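Local structure of taurocyamine kinase (Schistosoma mansoni, 4WOE) at residues V117-V122 and S279-I284; N214-I219 and R226-Q231; T275-V280 and I318-N323; H300-R305 and S340-L345. The protein catalyses the reversible, magnesium-dependent transfer of a phosphoryl group between ATP and taurocyamine, forming ADP and the phosphagen N-phosphotaurocyamine. The protein carries 4 engineered substitutions. One frame throughout, in Å; residues are numbered along the deposited sequence.

Interaction 1: residues V117-V122 and S279-I284; sequences VVSTRV and SVHAKI. With ADP (adenosine-5'-diphosphate), chain C.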
# COMPACT_ATOMS: atom_id res chain seq x y z
N VAL A 117 12.50 -19.66 8.48
CA VAL A 117 12.46 -20.10 7.09
C VAL A 117 12.18 -21.59 6.95
O VAL A 117 13.05 -22.41 7.23
CB VAL A 117 13.79 -19.78 6.39
CG1 VAL A 117 13.78 -20.32 4.96
CG2 VAL A 117 14.05 -18.29 6.43
N VAL A 118 10.98 -21.94 6.49
CA VAL A 118 10.67 -23.34 6.21
C VAL A 118 11.54 -23.89 5.07
O VAL A 118 12.14 -24.98 5.19
CB VAL A 118 9.17 -23.52 5.84
CG1 VAL A 118 8.83 -25.00 5.64
CG2 VAL A 118 8.27 -22.91 6.91
N SER A 119 11.63 -23.16 3.96
CA SER A 119 12.33 -23.66 2.77
C SER A 119 12.85 -22.55 1.86
O SER A 119 12.34 -21.43 1.88
CB SER A 119 11.41 -24.60 1.98
OG SER A 119 10.19 -23.95 1.69
N THR A 120 13.86 -22.87 1.06
CA THR A 120 14.50 -21.90 0.18
C THR A 120 14.57 -22.44 -1.25
O THR A 120 14.87 -23.60 -1.47
CB THR A 120 15.92 -21.56 0.68
OG1 THR A 120 15.83 -21.10 2.03
CG2 THR A 120 16.57 -20.46 -0.19
N ARG A 121 14.26 -21.59 -2.21
CA ARG A 121 14.08 -22.02 -3.59
C ARG A 121 14.66 -20.96 -4.53
O ARG A 121 14.47 -19.77 -4.31
CB ARG A 121 12.59 -22.24 -3.85
CG ARG A 121 12.19 -22.74 -5.25
CD ARG A 121 10.67 -22.94 -5.25
NE ARG A 121 10.09 -23.33 -6.53
CZ ARG A 121 9.79 -22.49 -7.53
NH1 ARG A 121 10.07 -21.20 -7.41
NH2 ARG A 121 9.23 -22.96 -8.65
N VAL A 122 15.39 -21.38 -5.56
CA VAL A 122 15.78 -20.44 -6.62
C VAL A 122 15.39 -21.04 -7.97
O VAL A 122 15.63 -22.22 -8.21
CB VAL A 122 17.30 -20.10 -6.60
CG1 VAL A 122 17.60 -18.98 -7.61
CG2 VAL A 122 17.75 -19.68 -5.22
N SER A 279 13.64 -17.38 -3.55
CA SER A 279 12.59 -17.21 -2.56
C SER A 279 12.78 -18.05 -1.30
O SER A 279 13.43 -19.11 -1.32
CB SER A 279 11.23 -17.57 -3.16
OG SER A 279 11.14 -18.97 -3.32
N VAL A 280 12.20 -17.55 -0.22
CA VAL A 280 11.98 -18.34 0.99
C VAL A 280 10.49 -18.43 1.26
O VAL A 280 9.72 -17.57 0.82
CB VAL A 280 12.65 -17.71 2.23
CG1 VAL A 280 14.15 -17.68 2.06
CG2 VAL A 280 12.08 -16.31 2.51
N HIS A 281 10.09 -19.48 1.96
CA HIS A 281 8.81 -19.49 2.67
C HIS A 281 9.10 -19.21 4.15
O HIS A 281 9.75 -20.02 4.82
CB HIS A 281 8.07 -20.81 2.52
CG HIS A 281 7.31 -20.94 1.23
ND1 HIS A 281 6.40 -21.95 1.00
CD2 HIS A 281 7.33 -20.19 0.10
CE1 HIS A 281 5.89 -21.81 -0.21
NE2 HIS A 281 6.44 -20.76 -0.78
N ALA A 282 8.65 -18.06 4.64
CA ALA A 282 8.98 -17.65 6.00
C ALA A 282 7.74 -17.35 6.86
O ALA A 282 6.69 -16.94 6.34
CB ALA A 282 9.91 -16.44 5.95
N LYS A 283 7.87 -17.58 8.18
CA LYS A 283 6.84 -17.23 9.15
C LYS A 283 7.00 -15.79 9.61
O LYS A 283 7.85 -15.49 10.45
CB LYS A 283 6.88 -18.14 10.39
CG LYS A 283 7.07 -19.60 10.12
CD LYS A 283 7.93 -20.24 11.21
CE LYS A 283 8.16 -21.72 10.93
NZ LYS A 283 6.86 -22.42 10.68
N ILE A 284 6.20 -14.89 9.05
CA ILE A 284 6.32 -13.49 9.42
C ILE A 284 4.97 -12.82 9.75
O ILE A 284 4.67 -11.74 9.24
CB ILE A 284 7.02 -12.68 8.28
CG1 ILE A 284 6.28 -12.85 6.95
CG2 ILE A 284 8.49 -13.11 8.14
CD1 ILE A 284 6.60 -11.77 5.95
PB ADP C . 7.51 -19.59 -9.62
O1B ADP C . 6.77 -18.52 -10.38
O2B ADP C . 7.26 -21.00 -10.12
O3B ADP C . 8.98 -19.25 -9.33
PA ADP C . 5.26 -19.76 -7.81
O1A ADP C . 4.48 -19.98 -9.08
O2A ADP C . 4.89 -18.65 -6.87
O3A ADP C . 6.83 -19.58 -8.14
O5' ADP C . 5.27 -21.15 -7.00
C5' ADP C . 4.94 -22.41 -7.57
C4' ADP C . 5.31 -23.48 -6.56
O4' ADP C . 6.63 -23.24 -6.04
C3' ADP C . 4.37 -23.47 -5.37
O3' ADP C . 4.18 -24.83 -4.94
C2' ADP C . 5.16 -22.78 -4.28
O2' ADP C . 4.75 -23.16 -2.97
C1' ADP C . 6.56 -23.26 -4.60
N9 ADP C . 7.58 -22.43 -3.91
C8 ADP C . 7.96 -21.16 -4.23
N7 ADP C . 8.93 -20.71 -3.38
C5 ADP C . 9.17 -21.70 -2.50
C6 ADP C . 10.08 -21.89 -1.34
N6 ADP C . 10.92 -20.90 -0.95
N1 ADP C . 10.04 -23.09 -0.69
C2 ADP C . 9.19 -24.07 -1.08
N3 ADP C . 8.35 -23.96 -2.12
C4 ADP C . 8.29 -22.83 -2.85
O HOH W 1 11.72 -19.26 -6.10
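Arg121 and Ser279 form a hydrogen-bonded antiparallel pair between strands 117-126 and 277-283, neighbours in the eight-stranded antiparallel sheet of the phosphagen kinase catalytic domain. Arg121 N donates to Ser279 O at 2.8 Å, and Ser279 N returns a nearly straight bond (173°) to Arg121 O. The side chains of Ser119, Arg121, Ser279 and His281 all rise from one face of these two strands and hold ADP.

Arg121 is extended from CG to NE and runs along the nucleotide. Its CB lies beside Ser279 OG and ADP C6, and CD then passes over the adenine, 3.4 Å from ADP C5. NE comes up to the ribose, whose O4' sits over one face of the guanidinium. At the tip the two terminal nitrogens divide the beta-phosphate: Arg121 NH1 donates to ADP O3B at 2.9 Å and NH2 to ADP O2B at 3.1 Å.

The His281 ring covers the opposite face of the adenine, with its CD2 3.5 Å from ADP C6, and the base is thus sandwiched. Ser119 OG donates to ADP N1 in a bond that is unusually short at 2.5 Å, while ADP N6 donates a hydrogen bond to Ser119 O. On the opposite face of the strands, Val117 CG1 meets Val280 CG1 at 3.9 Å. Ser279 OG donates to ADP N7 at 2.8 Å and accepts from water 1, which itself accepts a hydrogen bond from Arg121 NH1.

Interaction 2: residues N214-I219 and R226-Q231; sequences NFLVWI and RVISMQ. With ADP (adenosine-5'-diphosphate), chain C.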
# COMPACT_ATOMS: atom_id res chain seq x y z
N ASN A 214 16.29 -32.28 -4.81
CA ASN A 214 16.50 -30.86 -4.48
C ASN A 214 16.85 -30.05 -5.73
O ASN A 214 17.39 -28.94 -5.64
CB ASN A 214 17.59 -30.71 -3.41
CG ASN A 214 18.93 -31.25 -3.86
OD1 ASN A 214 19.13 -31.54 -5.04
ND2 ASN A 214 19.88 -31.38 -2.92
N PHE A 215 16.57 -30.64 -6.89
CA PHE A 215 16.79 -30.03 -8.20
C PHE A 215 15.76 -30.60 -9.13
O PHE A 215 15.62 -31.82 -9.22
CB PHE A 215 18.19 -30.31 -8.76
CG PHE A 215 18.36 -29.90 -10.22
CD1 PHE A 215 18.74 -28.60 -10.55
CD2 PHE A 215 18.16 -30.82 -11.24
CE1 PHE A 215 18.90 -28.22 -11.88
CE2 PHE A 215 18.32 -30.46 -12.58
CZ PHE A 215 18.69 -29.15 -12.90
N LEU A 216 15.05 -29.74 -9.85
CA LEU A 216 14.04 -30.25 -10.74
C LEU A 216 13.77 -29.33 -11.92
O LEU A 216 14.02 -28.13 -11.87
CB LEU A 216 12.75 -30.54 -9.95
CG LEU A 216 12.10 -29.39 -9.21
CD1 LEU A 216 10.83 -29.05 -9.92
CD2 LEU A 216 11.82 -29.75 -7.75
N VAL A 217 13.26 -29.91 -13.01
CA VAL A 217 13.04 -29.17 -14.23
C VAL A 217 11.63 -29.39 -14.76
O VAL A 217 11.20 -30.52 -14.92
CB VAL A 217 14.01 -29.58 -15.34
CG1 VAL A 217 13.76 -28.73 -16.58
CG2 VAL A 217 15.46 -29.44 -14.86
N TRP A 218 10.92 -28.29 -15.02
CA TRP A 218 9.63 -28.37 -15.69
C TRP A 218 9.83 -28.12 -17.19
O TRP A 218 10.41 -27.10 -17.58
CB TRP A 218 8.64 -27.35 -15.14
CG TRP A 218 8.37 -27.42 -13.67
CD1 TRP A 218 8.70 -28.43 -12.81
CD2 TRP A 218 7.72 -26.42 -12.88
NE1 TRP A 218 8.29 -28.12 -11.54
CE2 TRP A 218 7.68 -26.89 -11.55
CE3 TRP A 218 7.16 -25.16 -13.16
CZ2 TRP A 218 7.11 -26.15 -10.51
CZ3 TRP A 218 6.59 -24.44 -12.13
CH2 TRP A 218 6.56 -24.93 -10.82
N ILE A 219 9.32 -29.03 -18.01
CA ILE A 219 9.43 -28.92 -19.45
C ILE A 219 8.11 -28.49 -20.07
O ILE A 219 7.07 -29.15 -19.87
CB ILE A 219 9.87 -30.26 -20.09
CG1 ILE A 219 11.18 -30.74 -19.46
CG2 ILE A 219 9.97 -30.12 -21.60
CD1 ILE A 219 11.79 -31.94 -20.14
N ARG A 226 11.68 -24.62 -16.92
CA ARG A 226 11.85 -23.94 -15.65
C ARG A 226 12.80 -24.81 -14.82
O ARG A 226 12.56 -26.00 -14.62
CB ARG A 226 10.52 -23.71 -14.94
CG ARG A 226 9.67 -22.60 -15.56
CD ARG A 226 10.32 -21.24 -15.35
NE ARG A 226 9.45 -20.14 -15.76
CZ ARG A 226 8.51 -19.58 -14.99
NH1 ARG A 226 7.79 -18.57 -15.48
NH2 ARG A 226 8.29 -20.01 -13.75
N VAL A 227 13.90 -24.21 -14.40
CA VAL A 227 14.93 -24.93 -13.68
C VAL A 227 14.84 -24.50 -12.21
O VAL A 227 14.93 -23.31 -11.90
CB VAL A 227 16.31 -24.65 -14.30
CG1 VAL A 227 17.37 -25.53 -13.66
CG2 VAL A 227 16.26 -24.88 -15.81
N ILE A 228 14.64 -25.47 -11.31
CA ILE A 228 14.38 -25.19 -9.90
C ILE A 228 15.33 -25.90 -8.93
O ILE A 228 15.54 -27.12 -9.02
CB ILE A 228 12.92 -25.58 -9.55
CG1 ILE A 228 11.94 -24.78 -10.41
CG2 ILE A 228 12.65 -25.37 -8.06
CD1 ILE A 228 10.67 -25.53 -10.73
N SER A 229 15.92 -25.13 -8.02
CA SER A 229 16.73 -25.66 -6.92
C SER A 229 16.04 -25.35 -5.60
O SER A 229 15.70 -24.19 -5.36
CB SER A 229 18.14 -25.06 -6.94
OG SER A 229 18.98 -25.62 -5.95
N MET A 230 15.82 -26.35 -4.74
CA MET A 230 15.16 -26.08 -3.46
C MET A 230 15.43 -27.12 -2.38
O MET A 230 15.62 -28.29 -2.68
CB MET A 230 13.65 -25.95 -3.64
CG MET A 230 12.97 -27.19 -4.21
SD MET A 230 11.23 -26.91 -4.64
CE MET A 230 10.62 -26.24 -3.09
N GLN A 231 15.42 -26.67 -1.13
CA GLN A 231 15.56 -27.56 0.03
C GLN A 231 14.93 -26.92 1.27
O GLN A 231 14.62 -25.73 1.30
CB GLN A 231 17.04 -27.90 0.29
CG GLN A 231 17.93 -26.69 0.63
CD GLN A 231 19.41 -26.95 0.41
OE1 GLN A 231 19.80 -27.50 -0.61
NE2 GLN A 231 20.25 -26.56 1.38
PB ADP C . 7.51 -19.59 -9.62
O1B ADP C . 6.77 -18.52 -10.38
O2B ADP C . 7.26 -21.00 -10.12
O3B ADP C . 8.98 -19.25 -9.33
PA ADP C . 5.26 -19.76 -7.81
O1A ADP C . 4.48 -19.98 -9.08
O2A ADP C . 4.89 -18.65 -6.87
O3A ADP C . 6.83 -19.58 -8.14
O5' ADP C . 5.27 -21.15 -7.00
C5' ADP C . 4.94 -22.41 -7.57
C4' ADP C . 5.31 -23.48 -6.56
O4' ADP C . 6.63 -23.24 -6.04
C3' ADP C . 4.37 -23.47 -5.37
O3' ADP C . 4.18 -24.83 -4.94
C2' ADP C . 5.16 -22.78 -4.28
O2' ADP C . 4.75 -23.16 -2.97
C1' ADP C . 6.56 -23.26 -4.60
N9 ADP C . 7.58 -22.43 -3.91
C8 ADP C . 7.96 -21.16 -4.23
N7 ADP C . 8.93 -20.71 -3.38
C5 ADP C . 9.17 -21.70 -2.50
C6 ADP C . 10.08 -21.89 -1.34
N6 ADP C . 10.92 -20.90 -0.95
N1 ADP C . 10.04 -23.09 -0.69
C2 ADP C . 9.19 -24.07 -1.08
N3 ADP C . 8.35 -23.96 -2.12
C4 ADP C . 8.29 -22.83 -2.85
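Trp218 and Ile228 make the dense centre of a beta hairpin, strands 215-219 and 225-232, which belongs to the antiparallel sheet of the catalytic domain. Ile228 CD1 sits over one face of the indole, 3.4 Å from Trp218 CE2 and 21° off the normal of the five-membered ring, a CH-pi contact. The same methyl also touches Leu216 CD1 at 3.6 Å, so two side chains from the opposite strand, Trp218 and Leu216, converge on it. Trp218 NE1 is hydrogen-bonded to Phe183 O, which probably limits rotation of the ring.

Beneath this group the backbones are evenly bonded. Leu216 and Ile228 exchange two hydrogen bonds, each 2.8 Å between N and O, and Trp218 and Arg226 form the next such pair. On the other face of the hairpin Phe215 CE1 rests against Val227 CG1, and helix 236-250 covers both residues.

Towards the partly exposed Asn214 the bonding weakens. Met230 N donates to Asn214 O at 3.2 Å, but it stands 54° out of the carbonyl plane. Leu216 CD2 and Met230 SD come no closer than 4.3 Å.

Arg226 departs at the other end, its chain bent at chi2 (-68°), and carries its guanidinium away to a salt bridge with Asp223. ADP O2B lies at the edge of that group, 3.9 Å from Arg226 NH2. Met230, by contrast, turns at chi3 to place its CE over the adenine, on the face also covered by Arg121, 3.3 Å from ADP C2.

Interaction 3: residues T275-V280 and I318-N323; sequences TLRASV and IYDLSN. With ADP (adenosine-5'-diphosphate), chain C.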
# COMPACT_ATOMS: atom_id res chain seq x y z
N THR A 275 15.64 -13.75 -15.40
CA THR A 275 14.54 -14.72 -15.18
C THR A 275 14.58 -15.34 -13.76
O THR A 275 13.83 -16.27 -13.45
CB THR A 275 14.55 -15.88 -16.23
OG1 THR A 275 15.45 -16.91 -15.80
CG2 THR A 275 14.98 -15.38 -17.60
N LEU A 276 15.45 -14.80 -12.91
CA LEU A 276 15.78 -15.42 -11.62
C LEU A 276 14.84 -14.98 -10.49
O LEU A 276 14.65 -13.79 -10.22
CB LEU A 276 17.24 -15.10 -11.26
CG LEU A 276 18.00 -15.94 -10.24
CD1 LEU A 276 19.49 -15.90 -10.52
CD2 LEU A 276 17.75 -15.42 -8.86
N ARG A 277 14.26 -15.96 -9.80
CA ARG A 277 13.46 -15.68 -8.62
C ARG A 277 13.96 -16.53 -7.47
O ARG A 277 13.75 -17.74 -7.45
CB ARG A 277 11.97 -15.95 -8.90
CG ARG A 277 11.04 -15.50 -7.79
CD ARG A 277 9.57 -15.71 -8.16
NE ARG A 277 9.02 -16.94 -7.59
CZ ARG A 277 8.63 -17.06 -6.32
NH1 ARG A 277 8.13 -18.21 -5.89
NH2 ARG A 277 8.74 -16.04 -5.48
N ALA A 278 14.66 -15.90 -6.53
CA ALA A 278 15.12 -16.57 -5.32
C ALA A 278 14.14 -16.32 -4.17
O ALA A 278 13.83 -15.17 -3.84
CB ALA A 278 16.51 -16.11 -4.95
N SER A 279 13.64 -17.38 -3.55
CA SER A 279 12.59 -17.21 -2.56
C SER A 279 12.78 -18.05 -1.30
O SER A 279 13.43 -19.11 -1.32
CB SER A 279 11.23 -17.57 -3.16
OG SER A 279 11.14 -18.97 -3.32
N VAL A 280 12.20 -17.55 -0.22
CA VAL A 280 11.98 -18.34 0.99
C VAL A 280 10.49 -18.43 1.26
O VAL A 280 9.72 -17.57 0.82
CB VAL A 280 12.65 -17.71 2.23
CG1 VAL A 280 14.15 -17.68 2.06
CG2 VAL A 280 12.08 -16.31 2.51
N ILE A 318 2.60 -17.43 7.03
CA ILE A 318 3.64 -17.92 6.12
C ILE A 318 3.63 -17.23 4.74
O ILE A 318 2.64 -17.31 4.01
CB ILE A 318 3.53 -19.44 5.93
CG1 ILE A 318 3.64 -20.13 7.29
CG2 ILE A 318 4.63 -19.93 4.98
CD1 ILE A 318 3.84 -21.64 7.22
N TYR A 319 4.72 -16.56 4.38
CA TYR A 319 4.79 -15.83 3.11
C TYR A 319 6.02 -16.19 2.26
O TYR A 319 7.09 -16.51 2.78
CB TYR A 319 4.77 -14.32 3.35
CG TYR A 319 3.46 -13.79 3.87
CD1 TYR A 319 2.57 -13.11 3.04
CD2 TYR A 319 3.09 -13.97 5.20
CE1 TYR A 319 1.37 -12.64 3.52
CE2 TYR A 319 1.89 -13.52 5.68
CZ TYR A 319 1.04 -12.84 4.84
OH TYR A 319 -0.15 -12.39 5.35
N ASP A 320 5.81 -16.13 0.95
CA ASP A 320 6.84 -16.25 -0.06
C ASP A 320 7.48 -14.88 -0.20
O ASP A 320 6.79 -13.89 -0.51
CB ASP A 320 6.20 -16.72 -1.39
CG ASP A 320 7.23 -16.96 -2.51
OD1 ASP A 320 8.13 -16.12 -2.72
OD2 ASP A 320 7.11 -18.01 -3.20
N LEU A 321 8.79 -14.82 0.04
CA LEU A 321 9.59 -13.61 -0.09
C LEU A 321 10.69 -13.76 -1.14
O LEU A 321 11.47 -14.70 -1.08
CB LEU A 321 10.23 -13.25 1.25
CG LEU A 321 9.27 -12.93 2.39
CD1 LEU A 321 10.06 -12.58 3.64
CD2 LEU A 321 8.29 -11.78 1.99
N SER A 322 10.76 -12.83 -2.09
CA SER A 322 11.71 -12.96 -3.20
C SER A 322 12.19 -11.61 -3.74
O SER A 322 11.56 -10.57 -3.52
CB SER A 322 11.07 -13.76 -4.33
OG SER A 322 10.10 -12.99 -5.02
N ASN A 323 13.33 -11.62 -4.44
CA ASN A 323 13.76 -10.42 -5.15
C ASN A 323 12.68 -9.98 -6.15
O ASN A 323 12.15 -10.80 -6.90
CB ASN A 323 15.09 -10.66 -5.88
CG ASN A 323 15.05 -11.88 -6.80
OD1 ASN A 323 14.89 -13.02 -6.34
ND2 ASN A 323 15.23 -11.65 -8.10
PB ADP C . 7.51 -19.59 -9.62
O1B ADP C . 6.77 -18.52 -10.38
O2B ADP C . 7.26 -21.00 -10.12
O3B ADP C . 8.98 -19.25 -9.33
PA ADP C . 5.26 -19.76 -7.81
O1A ADP C . 4.48 -19.98 -9.08
O2A ADP C . 4.89 -18.65 -6.87
O3A ADP C . 6.83 -19.58 -8.14
O5' ADP C . 5.27 -21.15 -7.00
C5' ADP C . 4.94 -22.41 -7.57
C4' ADP C . 5.31 -23.48 -6.56
O4' ADP C . 6.63 -23.24 -6.04
C3' ADP C . 4.37 -23.47 -5.37
O3' ADP C . 4.18 -24.83 -4.94
C2' ADP C . 5.16 -22.78 -4.28
O2' ADP C . 4.75 -23.16 -2.97
C1' ADP C . 6.56 -23.26 -4.60
N9 ADP C . 7.58 -22.43 -3.91
C8 ADP C . 7.96 -21.16 -4.23
N7 ADP C . 8.93 -20.71 -3.38
C5 ADP C . 9.17 -21.70 -2.50
C6 ADP C . 10.08 -21.89 -1.34
N6 ADP C . 10.92 -20.90 -0.95
N1 ADP C . 10.04 -23.09 -0.69
C2 ADP C . 9.19 -24.07 -1.08
N3 ADP C . 8.35 -23.96 -2.12
C4 ADP C . 8.29 -22.83 -2.85
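Arg277 and Asp320 reach towards each other across neighbouring antiparallel strands, 277-283 and 318-323, of the phosphagen kinase sheet and meet end-on in a two-pronged salt bridge. Arg277 NH2 reaches Asp320 OD1 at 2.8 Å and NH1 reaches OD2 at 2.9 Å, each oxygen being met on its syn side. Both carboxylate oxygens lie close to the guanidinium plane, although the two groups are twisted 31° against each other.

The bend that makes this possible is in the arginine: its chain leaves the backbone extended and kinks at chi3 (98°), which turns the guanidinium edge to the acid and to the diphosphate at once. Asp320 thus probably orients the arginine and may partly offset its charge.

At the other end of the contact the side-chain amide of Asn323 acts as a substitute for strand backbone. Its OD1 accepts from Ala278 N at 2.9 Å, while ND2 donates to Leu276 O at 3.1 Å. True backbone pairing resumes at Val280 and Leu321, whose N and O atoms bond reciprocally; their side chains cross obliquely, Val280 CG2 lying 3.8 Å from Leu321 CB, on the face covered by helix 331-355. On the opposite face, Arg277 NH1 also donates to the bridging oxygen ADP O3A, and NE points almost straight (173°) at ADP O3B, 2.9 Å away.

Interaction 4: residues H300-R305 and S340-L345; sequences HGIQPR and SGVRAL. With ADP (adenosine-5'-diphosphate), chain C; NO3 (nitrate ion), chain I.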
# COMPACT_ATOMS: atom_id res chain seq x y z
N HIS A 300 12.83 -2.73 0.40
CA HIS A 300 14.00 -3.59 0.58
C HIS A 300 14.30 -4.44 -0.65
O HIS A 300 15.12 -5.35 -0.59
CB HIS A 300 13.84 -4.50 1.80
CG HIS A 300 13.81 -3.77 3.10
ND1 HIS A 300 12.67 -3.17 3.59
CD2 HIS A 300 14.78 -3.54 4.01
CE1 HIS A 300 12.94 -2.59 4.75
NE2 HIS A 300 14.21 -2.81 5.03
N GLY A 301 13.62 -4.13 -1.76
CA GLY A 301 13.82 -4.84 -3.01
C GLY A 301 13.11 -6.18 -3.06
O GLY A 301 13.53 -7.09 -3.78
N ILE A 302 12.03 -6.31 -2.30
CA ILE A 302 11.42 -7.62 -2.09
C ILE A 302 9.94 -7.63 -2.45
O ILE A 302 9.21 -6.72 -2.06
CB ILE A 302 11.59 -8.07 -0.62
CG1 ILE A 302 13.08 -8.19 -0.27
CG2 ILE A 302 10.82 -9.37 -0.35
CD1 ILE A 302 13.85 -9.19 -1.12
N GLN A 303 9.51 -8.66 -3.18
CA GLN A 303 8.09 -8.90 -3.43
C GLN A 303 7.53 -9.99 -2.49
O GLN A 303 8.10 -11.08 -2.41
CB GLN A 303 7.85 -9.33 -4.89
CG GLN A 303 6.39 -9.76 -5.16
CD GLN A 303 6.19 -10.46 -6.50
OE1 GLN A 303 6.66 -11.59 -6.72
NE2 GLN A 303 5.48 -9.79 -7.41
N PRO A 304 6.42 -9.70 -1.78
CA PRO A 304 5.73 -10.70 -0.96
C PRO A 304 4.65 -11.45 -1.74
O PRO A 304 3.97 -10.85 -2.57
CB PRO A 304 5.08 -9.85 0.14
CG PRO A 304 4.71 -8.56 -0.59
CD PRO A 304 5.80 -8.36 -1.66
N ARG A 305 4.51 -12.75 -1.49
CA ARG A 305 3.38 -13.51 -2.04
C ARG A 305 2.73 -14.33 -0.94
O ARG A 305 3.42 -14.89 -0.08
CB ARG A 305 3.83 -14.45 -3.17
CG ARG A 305 4.37 -13.77 -4.41
CD ARG A 305 4.87 -14.80 -5.45
NE ARG A 305 5.47 -14.15 -6.62
CZ ARG A 305 5.76 -14.78 -7.76
NH1 ARG A 305 5.52 -16.07 -7.89
NH2 ARG A 305 6.29 -14.10 -8.77
N SER A 340 19.94 -9.79 0.94
CA SER A 340 19.95 -8.62 1.83
C SER A 340 18.55 -8.21 2.26
O SER A 340 18.32 -7.83 3.42
CB SER A 340 20.64 -7.44 1.16
OG SER A 340 21.91 -7.80 0.66
N GLY A 341 17.60 -8.27 1.32
CA GLY A 341 16.26 -7.81 1.59
C GLY A 341 15.53 -8.73 2.55
O GLY A 341 14.86 -8.29 3.50
N VAL A 342 15.66 -10.04 2.31
CA VAL A 342 15.01 -11.03 3.14
C VAL A 342 15.62 -11.04 4.55
O VAL A 342 14.89 -11.11 5.55
CB VAL A 342 15.09 -12.44 2.51
CG1 VAL A 342 14.73 -13.50 3.53
CG2 VAL A 342 14.12 -12.51 1.30
N ARG A 343 16.95 -10.96 4.63
CA ARG A 343 17.59 -10.86 5.93
C ARG A 343 17.03 -9.69 6.74
O ARG A 343 16.68 -9.84 7.92
CB ARG A 343 19.10 -10.71 5.80
CG ARG A 343 19.77 -10.48 7.15
CD ARG A 343 21.27 -10.30 7.02
NE ARG A 343 21.83 -9.91 8.30
CZ ARG A 343 23.12 -9.75 8.54
NH1 ARG A 343 24.01 -9.96 7.58
NH2 ARG A 343 23.54 -9.38 9.75
N ALA A 344 16.94 -8.52 6.09
CA ALA A 344 16.41 -7.32 6.75
C ALA A 344 14.96 -7.51 7.18
O ALA A 344 14.59 -7.08 8.26
CB ALA A 344 16.52 -6.11 5.84
N LEU A 345 14.16 -8.17 6.36
CA LEU A 345 12.75 -8.39 6.71
C LEU A 345 12.64 -9.37 7.87
O LEU A 345 11.82 -9.17 8.77
CB LEU A 345 11.96 -8.89 5.49
CG LEU A 345 11.77 -7.88 4.36
CD1 LEU A 345 11.04 -8.51 3.16
CD2 LEU A 345 11.03 -6.65 4.89
PB ADP C . 7.51 -19.59 -9.62
O1B ADP C . 6.77 -18.52 -10.38
O2B ADP C . 7.26 -21.00 -10.12
O3B ADP C . 8.98 -19.25 -9.33
PA ADP C . 5.26 -19.76 -7.81
O1A ADP C . 4.48 -19.98 -9.08
O2A ADP C . 4.89 -18.65 -6.87
O3A ADP C . 6.83 -19.58 -8.14
O5' ADP C . 5.27 -21.15 -7.00
C5' ADP C . 4.94 -22.41 -7.57
C4' ADP C . 5.31 -23.48 -6.56
O4' ADP C . 6.63 -23.24 -6.04
C3' ADP C . 4.37 -23.47 -5.37
O3' ADP C . 4.18 -24.83 -4.94
C2' ADP C . 5.16 -22.78 -4.28
O2' ADP C . 4.75 -23.16 -2.97
C1' ADP C . 6.56 -23.26 -4.60
N9 ADP C . 7.58 -22.43 -3.91
C8 ADP C . 7.96 -21.16 -4.23
N7 ADP C . 8.93 -20.71 -3.38
C5 ADP C . 9.17 -21.70 -2.50
C6 ADP C . 10.08 -21.89 -1.34
N6 ADP C . 10.92 -20.90 -0.95
N1 ADP C . 10.04 -23.09 -0.69
C2 ADP C . 9.19 -24.07 -1.08
N3 ADP C . 8.35 -23.96 -2.12
C4 ADP C . 8.29 -22.83 -2.85
N NO3 I . 5.51 -16.42 -12.25
O1 NO3 I . 6.30 -16.05 -13.19
O2 NO3 I . 5.57 -15.85 -11.12
O3 NO3 I . 4.68 -17.36 -12.44
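Gln303 OE1 accepts from two nitrogens of Arg305, one of them weakly, at the far end of an edge strand whose start, at His300 and Ile302, packs on Gly341 and Leu345 of helix 331-355. This is a strand-on-helix contact of the phosphagen kinase catalytic domain. Arg305 NE donates to Gln303 OE1 at 2.8 Å, from above the amide carbonyl plane, and NH2 adds the weak bond.

Arg305 is extended from CG to NE (chi2 176°, chi3 -177°), which carries its guanidinium to the phosphates. The amide thus probably steadies this group, whose NH1 donates to the alpha-phosphate oxygen ADP O2A at 2.8 Å. Arg305 NH2 donates to nitrate O2 at 3.0 Å. A nitrate here, beside the beta-phosphate, is consistent with a stand-in for the transferred phosphoryl group, as in transition-state-analogue complexes of relatives.

No hydrogen bond joins the strand to the helix, and the packing there is mostly apolar. A Schellman motif with Gly301 as its C-prime residue ends helix 293-299 and turns the chain into strand 302-305. His300 reaches Ala344 CB with its CD2 at 3.6 Å, while its ND1 is bonded to Ile296 O. Ile302 and Leu345 point in opposite senses and overlap along their flanks, Ile302 CG2 lying 3.6 Å from Leu345 CD1. Gly341 has no side chain to hold the two elements apart: Ile302 CG1 rests directly on Gly341 CA at 3.7 Å.

Overall arrangement
All four contacts belong to one antiparallel sheet and its helical backing, and all reach the same ADP. Interactions 1 and 3 share Ser279 and Val280 on strand 277-283, with centres about 7 Å apart. Interaction 2 continues the sheet beyond strand 117-126, where Val122 N meets Ser229 O at 2.8 Å, and its centre is about 22 Å from that of interaction 4. Strand 302-305 closes the opposite edge, Arg305 N lying 2.7 Å from Asp320 O. Arg121, Arg277 and Arg305 thus converge on the diphosphate from three contacts, while Val342 of interaction 4 packs behind Val280, on the side of the sheet away from the nucleotide.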